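Local coordinates for protein aminoacyl-tRNA synthetase (Cryptosporidium parvum, PDB 5F9Z) that probably attaches proline to its cognate tRNA at the expense of ATP, as a class II prolyl-tRNA synthetase that binds the inhibitor halofuginone, at residues Pro130-Trp135 against Leu144-Trp149; Leu185-Ile190 against His269-Gly274. All blocks are in the same frame, centred on the assembly; numbering follows the deposited sequence.

Interaction 1: Pro130-Trp135 against Leu144-Trp149; sequences PYFAKW and LKINQW
L144 meets F132 through a single methyl group. Its CD2 stands over one face of the phenyl ring in a CH-pi contact, 3.9 Å from the ring centroid and only 18° off the ring normal. The methyl is displaced toward the rim on the CD1-CE1 side instead of sitting at the middle of the ring, and F132 CD1 is the ring atom closest to L144 CD2, at 3.7 Å. The CB of L144 points toward the helix, and with CG anti to the backbone N (chi1 176°) the side chain continues so that CD2 enters the interface. The same methyl serves a second aromatic group: W135 CE3 lies 3.9 Å from L144 CD2, which here sits at the edge of the indole, near its plane. L144 CD2 thus lies over the face of one ring and at the edge of the other. I146, two residues along the strand and with its CB likewise directed at the helix, extends the apolar surface. Its CG1 comes to 4.0 Å from F132 CE1, approaching obliquely, and its CB touches F132 CZ. No hydrogen bond crosses between 130-135 and 144-149; the helix and strand segments run roughly antiparallel, at 147°, with axes 11.1 Å apart, so the side chains alone bridge them. F132 is buried, whereas W135, at the C-terminal end of helix 125-135, is exposed. In the class II catalytic core, strand 144-153 pairs with strand 168-178 through backbone bonds such as those of L144 with A177 and I146 with H175, while F132 also touches H175 of strand 168-178 and reaches strand 265-276.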
ATOM      1  N   PRO A 130      28.500   3.532   2.344  1.00 28.01           N
ATOM      2  CA  PRO A 130      29.938   3.732   2.096  1.00 28.75           C
ATOM      3  C   PRO A 130      30.224   4.842   1.103  1.00 30.17           C
ATOM      4  O   PRO A 130      31.310   5.435   1.143  1.00 31.06           O
ATOM      5  CB  PRO A 130      30.393   2.366   1.567  1.00 27.67           C
ATOM      6  CG  PRO A 130      29.472   1.406   2.205  1.00 28.47           C
ATOM      7  CD  PRO A 130      28.139   2.105   2.282  1.00 28.05           C
ATOM      8  N   TYR A 131      29.281   5.144   0.212  1.00 29.91           N
ATOM      9  CA  TYR A 131      29.441   6.250  -0.721  1.00 31.31           C
ATOM     10  C   TYR A 131      28.850   7.551  -0.198  1.00 29.70           C
ATOM     11  O   TYR A 131      29.233   8.624  -0.678  1.00 29.34           O
ATOM     12  CB  TYR A 131      28.819   5.884  -2.072  1.00 33.53           C
ATOM     13  CG  TYR A 131      29.524   4.718  -2.727  1.00 37.65           C
ATOM     14  CD1 TYR A 131      29.145   3.409  -2.453  1.00 39.64           C
ATOM     15  CD2 TYR A 131      30.587   4.924  -3.596  1.00 39.33           C
ATOM     16  CE1 TYR A 131      29.796   2.341  -3.038  1.00 41.54           C
ATOM     17  CE2 TYR A 131      31.243   3.863  -4.188  1.00 40.54           C
ATOM     18  CZ  TYR A 131      30.843   2.574  -3.905  1.00 42.13           C
ATOM     19  OH  TYR A 131      31.494   1.513  -4.491  1.00 43.93           O
ATOM     20  N   PHE A 132      27.936   7.485   0.773  1.00 28.69           N
ATOM     21  CA  PHE A 132      27.534   8.697   1.481  1.00 28.99           C
ATOM     22  C   PHE A 132      28.713   9.297   2.234  1.00 30.02           C
ATOM     23  O   PHE A 132      28.897  10.519   2.246  1.00 31.19           O
ATOM     24  CB  PHE A 132      26.384   8.400   2.445  1.00 29.41           C
ATOM     25  CG  PHE A 132      25.033   8.339   1.789  1.00 27.66           C
ATOM     26  CD1 PHE A 132      24.911   8.273   0.410  1.00 27.59           C
ATOM     27  CD2 PHE A 132      23.880   8.361   2.556  1.00 25.99           C
ATOM     28  CE1 PHE A 132      23.666   8.219  -0.189  1.00 26.93           C
ATOM     29  CE2 PHE A 132      22.633   8.308   1.964  1.00 27.08           C
ATOM     30  CZ  PHE A 132      22.526   8.237   0.590  1.00 25.90           C
ATOM     31  N   ALA A 133      29.525   8.448   2.869  1.00 30.67           N
ATOM     32  CA  ALA A 133      30.714   8.933   3.559  1.00 33.55           C
ATOM     33  C   ALA A 133      31.725   9.524   2.587  1.00 35.43           C
ATOM     34  O   ALA A 133      32.481  10.429   2.954  1.00 36.87           O
ATOM     35  CB  ALA A 133      31.353   7.803   4.366  1.00 33.54           C
ATOM     36  N   LYS A 134      31.752   9.028   1.349  1.00 36.05           N
ATOM     37  CA  LYS A 134      32.674   9.552   0.349  1.00 37.25           C
ATOM     38  C   LYS A 134      32.211  10.895  -0.203  1.00 34.66           C
ATOM     39  O   LYS A 134      33.045  11.744  -0.537  1.00 36.20           O
ATOM     40  CB  LYS A 134      32.840   8.534  -0.783  1.00 38.58           C
ATOM     41  CG  LYS A 134      33.960   8.834  -1.769  1.00 41.70           C
ATOM     42  CD  LYS A 134      33.430   9.470  -3.045  1.00 43.59           C
ATOM     43  CE  LYS A 134      34.446   9.370  -4.173  1.00 44.87           C
ATOM     44  NZ  LYS A 134      34.708   7.953  -4.554  1.00 45.59           N
ATOM     45  N   TRP A 135      30.899  11.109  -0.296  1.00 32.20           N
ATOM     46  CA  TRP A 135      30.354  12.335  -0.860  1.00 31.36           C
ATOM     47  C   TRP A 135      30.196  13.451   0.163  1.00 32.63           C
ATOM     48  O   TRP A 135      30.138  14.623  -0.225  1.00 33.53           O
ATOM     49  CB  TRP A 135      28.989  12.061  -1.504  1.00 28.94           C
ATOM     50  CG  TRP A 135      29.015  10.997  -2.557  1.00 28.68           C
ATOM     51  CD1 TRP A 135      30.090  10.601  -3.298  1.00 29.13           C
ATOM     52  CD2 TRP A 135      27.916  10.181  -2.976  1.00 27.90           C
ATOM     53  NE1 TRP A 135      29.726   9.594  -4.158  1.00 28.91           N
ATOM     54  CE2 TRP A 135      28.396   9.316  -3.979  1.00 28.04           C
ATOM     55  CE3 TRP A 135      26.570  10.099  -2.602  1.00 27.43           C
ATOM     56  CZ2 TRP A 135      27.580   8.383  -4.614  1.00 27.98           C
ATOM     57  CZ3 TRP A 135      25.762   9.170  -3.232  1.00 26.57           C
ATOM     58  CH2 TRP A 135      26.270   8.325  -4.228  1.00 27.23           C
ATOM     59  N   LEU A 144      21.880  15.676   2.041  1.00 27.53           N
ATOM     60  CA  LEU A 144      21.918  14.782   0.892  1.00 26.89           C
ATOM     61  C   LEU A 144      20.676  13.902   0.926  1.00 26.74           C
ATOM     62  O   LEU A 144      20.406  13.250   1.937  1.00 27.98           O
ATOM     63  CB  LEU A 144      23.182  13.920   0.907  1.00 26.89           C
ATOM     64  CG  LEU A 144      23.303  12.858  -0.187  1.00 25.70           C
ATOM     65  CD1 LEU A 144      23.444  13.508  -1.556  1.00 24.94           C
ATOM     66  CD2 LEU A 144      24.472  11.925   0.092  1.00 25.22           C
ATOM     67  N   LYS A 145      19.919  13.896  -0.169  1.00 25.90           N
ATOM     68  CA  LYS A 145      18.649  13.178  -0.237  1.00 25.79           C
ATOM     69  C   LYS A 145      18.635  12.323  -1.495  1.00 25.58           C
ATOM     70  O   LYS A 145      18.514  12.848  -2.606  1.00 24.07           O
ATOM     71  CB  LYS A 145      17.469  14.148  -0.222  1.00 25.14           C
ATOM     72  CG  LYS A 145      17.446  15.077   0.980  1.00 24.69           C
ATOM     73  CD  LYS A 145      16.269  16.031   0.911  1.00 25.18           C
ATOM     74  CE  LYS A 145      16.267  16.998   2.080  1.00 25.67           C
ATOM     75  NZ  LYS A 145      15.123  17.947   2.001  1.00 25.66           N
ATOM     76  N   ILE A 146      18.747  11.008  -1.321  1.00 26.28           N
ATOM     77  CA  ILE A 146      18.788  10.063  -2.428  1.00 25.88           C
ATOM     78  C   ILE A 146      17.609   9.109  -2.306  1.00 23.97           C
ATOM     79  O   ILE A 146      17.261   8.668  -1.205  1.00 23.55           O
ATOM     80  CB  ILE A 146      20.120   9.286  -2.465  1.00 25.49           C
ATOM     81  CG1 ILE A 146      21.290  10.254  -2.645  1.00 24.84           C
ATOM     82  CG2 ILE A 146      20.119   8.266  -3.594  1.00 25.43           C
ATOM     83  CD1 ILE A 146      21.221  11.051  -3.927  1.00 23.72           C
ATOM     84  N   ASN A 147      16.991   8.801  -3.444  1.00 22.16           N
ATOM     85  CA  ASN A 147      15.924   7.817  -3.529  1.00 20.37           C
ATOM     86  C   ASN A 147      16.177   6.935  -4.741  1.00 20.21           C
ATOM     87  O   ASN A 147      16.761   7.377  -5.732  1.00 19.56           O
ATOM     88  CB  ASN A 147      14.551   8.491  -3.640  1.00 21.21           C
ATOM     89  CG  ASN A 147      13.418   7.493  -3.701  1.00 22.76           C
ATOM     90  OD1 ASN A 147      13.049   6.905  -2.688  1.00 24.57           O
ATOM     91  ND2 ASN A 147      12.859   7.298  -4.891  1.00 20.21           N
ATOM     92  N   GLN A 148      15.747   5.679  -4.661  1.00 20.56           N
ATOM     93  CA  GLN A 148      15.859   4.794  -5.810  1.00 22.40           C
ATOM     94  C   GLN A 148      14.657   3.866  -5.881  1.00 22.77           C
ATOM     95  O   GLN A 148      14.216   3.317  -4.866  1.00 21.96           O
ATOM     96  CB  GLN A 148      17.167   3.981  -5.782  1.00 22.04           C
ATOM     97  CG  GLN A 148      17.270   2.907  -4.717  1.00 22.95           C
ATOM     98  CD  GLN A 148      18.520   2.056  -4.885  1.00 24.70           C
ATOM     99  OE1 GLN A 148      19.386   2.360  -5.707  1.00 24.11           O
ATOM    100  NE2 GLN A 148      18.616   0.982  -4.108  1.00 23.98           N
ATOM    101  N   TRP A 149      14.120   3.718  -7.089  1.00 22.31           N
ATOM    102  CA  TRP A 149      13.075   2.750  -7.385  1.00 22.06           C
ATOM    103  C   TRP A 149      13.734   1.502  -7.954  1.00 25.08           C
ATOM    104  O   TRP A 149      14.403   1.570  -8.991  1.00 26.67           O
ATOM    105  CB  TRP A 149      12.060   3.322  -8.374  1.00 19.17           C
ATOM    106  CG  TRP A 149      11.367   4.553  -7.880  1.00 20.36           C
ATOM    107  CD1 TRP A 149      11.807   5.841  -7.986  1.00 21.50           C
ATOM    108  CD2 TRP A 149      10.105   4.615  -7.204  1.00 20.98           C
ATOM    109  NE1 TRP A 149      10.898   6.700  -7.417  1.00 22.55           N
ATOM    110  CE2 TRP A 149       9.844   5.973  -6.931  1.00 22.18           C
ATOM    111  CE3 TRP A 149       9.171   3.654  -6.805  1.00 19.76           C
ATOM    112  CZ2 TRP A 149       8.689   6.393  -6.275  1.00 21.85           C
ATOM    113  CZ3 TRP A 149       8.023   4.073  -6.156  1.00 19.87           C
ATOM    114  CH2 TRP A 149       7.795   5.430  -5.894  1.00 21.22           C
TER

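Interaction 2: Leu185-Ile190 against His269-Gly274; sequences LEMVDI and HQTSWG. With HFG (7-bromo-6-chloro-3-{3-[(2R,3S)-3-hydroxypiperidin-2-yl]-2-oxopropyl}quinazolin-4(3H)-one), chain E.
T271, the first residue of 269-274 to meet helix segment 185-190, packs its methyl against a valine: T271 CG2 lies 3.7 Å from V188 CG2. Its hydroxyl is placed between the backbone N and the carbonyl carbon (chi1 80°), from where T271 OG1 also packs 3.9 Å from M187 CG. That oxygen is doubly engaged, since it hydrogen-bonds T176 OG1 of the adjoining strand and accepts a bond from W273 NE1 at 3.1 Å. The latter is bent, with an N-H...O angle of 137°, although T271 OG1 lies almost in the indole plane, and it probably helps to hold the indole's rotation. S272 follows with its CB directed away from the helix, and S272 OG comes within 3.8 Å of HFG C2' in the piperidine ring of halofuginone. At W273 the CB again points toward the helix: M187, bent at chi2 (68°), carries its terminal methyl to the indole, where M187 CE is 3.5 Å from W273 CZ2 and approaches obliquely. The backbone continues the ligand wall, with W273 O 3.6 Å from HFG C5' and G274 N 3.6 Å from HFG C4'. T271 and W273 thus face helix 181-202 while S272 faces the halofuginone side, a layout in keeping with the class II aminoacyl-tRNA synthetase catalytic domain, where helices flank an antiparallel sheet.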
ATOM      1  N   LEU A 185      14.511  14.463  11.735  1.00 28.64           N
ATOM      2  CA  LEU A 185      13.200  14.052  12.230  1.00 29.39           C
ATOM      3  C   LEU A 185      12.080  14.727  11.448  1.00 30.53           C
ATOM      4  O   LEU A 185      11.047  14.106  11.170  1.00 31.29           O
ATOM      5  CB  LEU A 185      13.080  14.363  13.723  1.00 29.83           C
ATOM      6  CG  LEU A 185      11.742  14.021  14.381  1.00 28.70           C
ATOM      7  CD1 LEU A 185      11.398  12.552  14.182  1.00 27.11           C
ATOM      8  CD2 LEU A 185      11.766  14.374  15.862  1.00 27.60           C
ATOM      9  N   GLU A 186      12.266  15.999  11.088  1.00 30.66           N
ATOM     10  CA  GLU A 186      11.296  16.667  10.226  1.00 30.90           C
ATOM     11  C   GLU A 186      11.175  15.961   8.882  1.00 29.59           C
ATOM     12  O   GLU A 186      10.081  15.901   8.310  1.00 28.68           O
ATOM     13  CB  GLU A 186      11.689  18.131  10.031  1.00 32.83           C
ATOM     14  CG  GLU A 186      11.590  18.969  11.295  1.00 35.84           C
ATOM     15  CD  GLU A 186      12.295  20.308  11.169  1.00 38.53           C
ATOM     16  OE1 GLU A 186      12.968  20.533  10.141  1.00 38.78           O
ATOM     17  OE2 GLU A 186      12.178  21.132  12.100  1.00 40.62           O
ATOM     18  N   MET A 187      12.280  15.415   8.371  1.00 28.62           N
ATOM     19  CA  MET A 187      12.219  14.632   7.141  1.00 28.24           C
ATOM     20  C   MET A 187      11.456  13.330   7.356  1.00 27.37           C
ATOM     21  O   MET A 187      10.737  12.869   6.460  1.00 26.59           O
ATOM     22  CB  MET A 187      13.633  14.350   6.631  1.00 30.60           C
ATOM     23  CG  MET A 187      13.686  13.634   5.294  1.00 31.13           C
ATOM     24  SD  MET A 187      13.102  14.665   3.940  1.00 32.80           S
ATOM     25  CE  MET A 187      13.177  13.506   2.583  1.00 32.34           C
ATOM     26  N   VAL A 188      11.597  12.724   8.538  1.00 27.19           N
ATOM     27  CA  VAL A 188      10.872  11.492   8.841  1.00 26.12           C
ATOM     28  C   VAL A 188       9.370  11.749   8.846  1.00 27.54           C
ATOM     29  O   VAL A 188       8.592  11.001   8.243  1.00 28.58           O
ATOM     30  CB  VAL A 188      11.345  10.905  10.184  1.00 24.46           C
ATOM     31  CG1 VAL A 188      10.518   9.683  10.552  1.00 23.66           C
ATOM     32  CG2 VAL A 188      12.820  10.555  10.123  1.00 23.28           C
ATOM     33  N   ASP A 189       8.943  12.816   9.526  1.00 28.05           N
ATOM     34  CA  ASP A 189       7.521  13.136   9.591  1.00 27.48           C
ATOM     35  C   ASP A 189       6.975  13.559   8.233  1.00 27.69           C
ATOM     36  O   ASP A 189       5.816  13.269   7.914  1.00 27.34           O
ATOM     37  CB  ASP A 189       7.277  14.238  10.623  1.00 27.82           C
ATOM     38  CG  ASP A 189       7.636  13.809  12.028  1.00 29.78           C
ATOM     39  OD1 ASP A 189       7.493  12.609  12.333  1.00 30.22           O
ATOM     40  OD2 ASP A 189       8.062  14.672  12.823  1.00 31.09           O
ATOM     41  N   ILE A 190       7.786  14.249   7.427  1.00 28.10           N
ATOM     42  CA  ILE A 190       7.338  14.679   6.105  1.00 26.91           C
ATOM     43  C   ILE A 190       7.040  13.469   5.228  1.00 25.90           C
ATOM     44  O   ILE A 190       6.004  13.408   4.554  1.00 26.52           O
ATOM     45  CB  ILE A 190       8.386  15.603   5.459  1.00 26.86           C
ATOM     46  CG1 ILE A 190       8.262  17.023   6.015  1.00 27.83           C
ATOM     47  CG2 ILE A 190       8.250  15.599   3.943  1.00 25.51           C
ATOM     48  CD1 ILE A 190       9.362  17.957   5.559  1.00 27.79           C
ATOM     49  N   HIS A 269      23.104  12.867  10.531  1.00 28.07           N
ATOM     50  CA  HIS A 269      21.806  12.441  11.041  1.00 27.05           C
ATOM     51  C   HIS A 269      20.976  11.959   9.857  1.00 27.28           C
ATOM     52  O   HIS A 269      20.513  12.766   9.045  1.00 25.94           O
ATOM     53  CB  HIS A 269      21.114  13.584  11.782  1.00 27.64           C
ATOM     54  CG  HIS A 269      21.967  14.218  12.838  1.00 29.20           C
ATOM     55  ND1 HIS A 269      21.839  13.917  14.178  1.00 30.47           N
ATOM     56  CD2 HIS A 269      22.963  15.131  12.750  1.00 29.99           C
ATOM     57  CE1 HIS A 269      22.718  14.622  14.869  1.00 31.55           C
ATOM     58  NE2 HIS A 269      23.413  15.366  14.027  1.00 31.33           N
ATOM     59  N   GLN A 270      20.790  10.646   9.760  1.00 28.77           N
ATOM     60  CA  GLN A 270      20.225  10.022   8.575  1.00 28.08           C
ATOM     61  C   GLN A 270      18.783   9.587   8.805  1.00 29.63           C
ATOM     62  O   GLN A 270      18.340   9.375   9.937  1.00 31.72           O
ATOM     63  CB  GLN A 270      21.060   8.811   8.147  1.00 26.14           C
ATOM     64  CG  GLN A 270      22.490   9.140   7.768  1.00 26.54           C
ATOM     65  CD  GLN A 270      23.304   7.898   7.463  1.00 28.46           C
ATOM     66  OE1 GLN A 270      24.028   7.393   8.321  1.00 29.47           O
ATOM     67  NE2 GLN A 270      23.188   7.400   6.238  1.00 28.78           N
ATOM     68  N   THR A 271      18.053   9.467   7.696  1.00 27.32           N
ATOM     69  CA  THR A 271      16.719   8.888   7.674  1.00 28.26           C
ATOM     70  C   THR A 271      16.640   7.878   6.538  1.00 27.71           C
ATOM     71  O   THR A 271      17.403   7.943   5.571  1.00 29.27           O
ATOM     72  CB  THR A 271      15.618   9.947   7.483  1.00 28.78           C
ATOM     73  OG1 THR A 271      15.518  10.288   6.094  1.00 28.45           O
ATOM     74  CG2 THR A 271      15.922  11.204   8.282  1.00 29.71           C
ATOM     75  N   SER A 272      15.706   6.940   6.663  1.00 27.51           N
ATOM     76  CA  SER A 272      15.421   6.007   5.583  1.00 25.90           C
ATOM     77  C   SER A 272      13.953   5.616   5.651  1.00 25.05           C
ATOM     78  O   SER A 272      13.373   5.514   6.735  1.00 25.69           O
ATOM     79  CB  SER A 272      16.310   4.761   5.641  1.00 25.92           C
ATOM     80  OG  SER A 272      15.845   3.843   6.613  1.00 28.33           O
ATOM     81  N   TRP A 273      13.360   5.405   4.478  1.00 23.01           N
ATOM     82  CA  TRP A 273      11.925   5.191   4.368  1.00 21.42           C
ATOM     83  C   TRP A 273      11.642   4.375   3.115  1.00 22.33           C
ATOM     84  O   TRP A 273      12.360   4.477   2.116  1.00 23.33           O
ATOM     85  CB  TRP A 273      11.170   6.528   4.336  1.00 19.83           C
ATOM     86  CG  TRP A 273      12.019   7.698   3.893  1.00 20.84           C
ATOM     87  CD1 TRP A 273      12.910   8.400   4.655  1.00 22.78           C
ATOM     88  CD2 TRP A 273      12.051   8.298   2.591  1.00 21.01           C
ATOM     89  NE1 TRP A 273      13.495   9.391   3.908  1.00 22.96           N
ATOM     90  CE2 TRP A 273      12.984   9.353   2.639  1.00 21.79           C
ATOM     91  CE3 TRP A 273      11.381   8.048   1.393  1.00 19.94           C
ATOM     92  CZ2 TRP A 273      13.263  10.152   1.530  1.00 20.12           C
ATOM     93  CZ3 TRP A 273      11.659   8.843   0.295  1.00 18.74           C
ATOM     94  CH2 TRP A 273      12.592   9.881   0.372  1.00 19.84           C
ATOM     95  N   GLY A 274      10.596   3.563   3.177  1.00 23.19           N
ATOM     96  CA  GLY A 274      10.302   2.639   2.094  1.00 22.76           C
ATOM     97  C   GLY A 274       8.821   2.376   1.945  1.00 24.65           C
ATOM     98  O   GLY A 274       8.068   2.366   2.925  1.00 25.04           O
TER
HETATM   99  O4' HFG E 702      15.238  -2.366   5.194  1.00 34.77           O
HETATM  100  C21 HFG E 702      15.073  -2.072   6.342  1.00 34.31           C
HETATM  101  C3' HFG E 702      15.026  -0.590   6.777  1.00 33.19           C
HETATM  102  C2' HFG E 702      14.774   0.374   5.615  1.00 30.75           C
HETATM  103  N1' HFG E 702      15.757   0.231   4.627  1.00 29.62           N
HETATM  104  C6' HFG E 702      15.314   0.750   3.367  1.00 30.42           C
HETATM  105  C5' HFG E 702      14.123   1.700   3.510  1.00 30.70           C
HETATM  106  C4' HFG E 702      12.985   1.057   4.099  1.00 29.63           C
HETATM  107  C39 HFG E 702      13.366   0.087   5.050  1.00 30.25           C
HETATM  108  O7' HFG E 702      12.381   0.083   6.209  1.00 30.95           O
HETATM  109  C1' HFG E 702      14.885  -3.251   7.474  1.00 34.29           C
HETATM  110  N3  HFG E 702      15.349  -4.586   6.904  1.00 34.63           N
HETATM  111  C4  HFG E 702      16.701  -4.800   6.667  1.00 36.81           C
HETATM  112  O11 HFG E 702      17.523  -3.917   6.918  1.00 37.67           O
HETATM  113  C10 HFG E 702      17.117  -5.995   6.157  1.00 38.27           C
HETATM  114  C5  HFG E 702      18.512  -6.256   5.901  1.00 39.94           C
HETATM  115  C2  HFG E 702      14.472  -5.530   6.639  1.00 34.54           C
HETATM  116  N1  HFG E 702      14.842  -6.717   6.135  1.00 35.65           N
HETATM  117  C9  HFG E 702      16.165  -6.961   5.892  1.00 38.22           C
HETATM  118  C8  HFG E 702      16.555  -8.201   5.366  1.00 41.16           C
HETATM  119  C7  HFG E 702      17.927  -8.452   5.114  1.00 45.97           C
HETATM  120 BR1  HFG E 702      18.466 -10.183   4.379  1.00 55.64          BR
HETATM  121  C6  HFG E 702      18.894  -7.472   5.385  1.00 42.82           C
HETATM  122 CL1  HFG E 702      20.599  -7.792   5.069  1.00 43.53          CL

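Both interactions set a helix against a strand of the class II catalytic core without a hydrogen bond across, and they bury similar areas. Interaction 1 is partly buried and ends at an exposed tryptophan, whereas all four touching residues of interaction 2 are buried. Leucine and isoleucine against aromatic rings supply the chemistry of the first; the second mixes methyl packing with a hydroxyl bound within the sheet, and its strand lines the halofuginone pocket. Both helices touch strand 265-276, helix 125-135 through Q270 and S272 and helix 181-202 through T271 and W273. The two contacts meet by packing, F132 CD2 at 3.9 Å from Q270 NE2 and N147 OD1 at 3.8 Å from W273 CZ3.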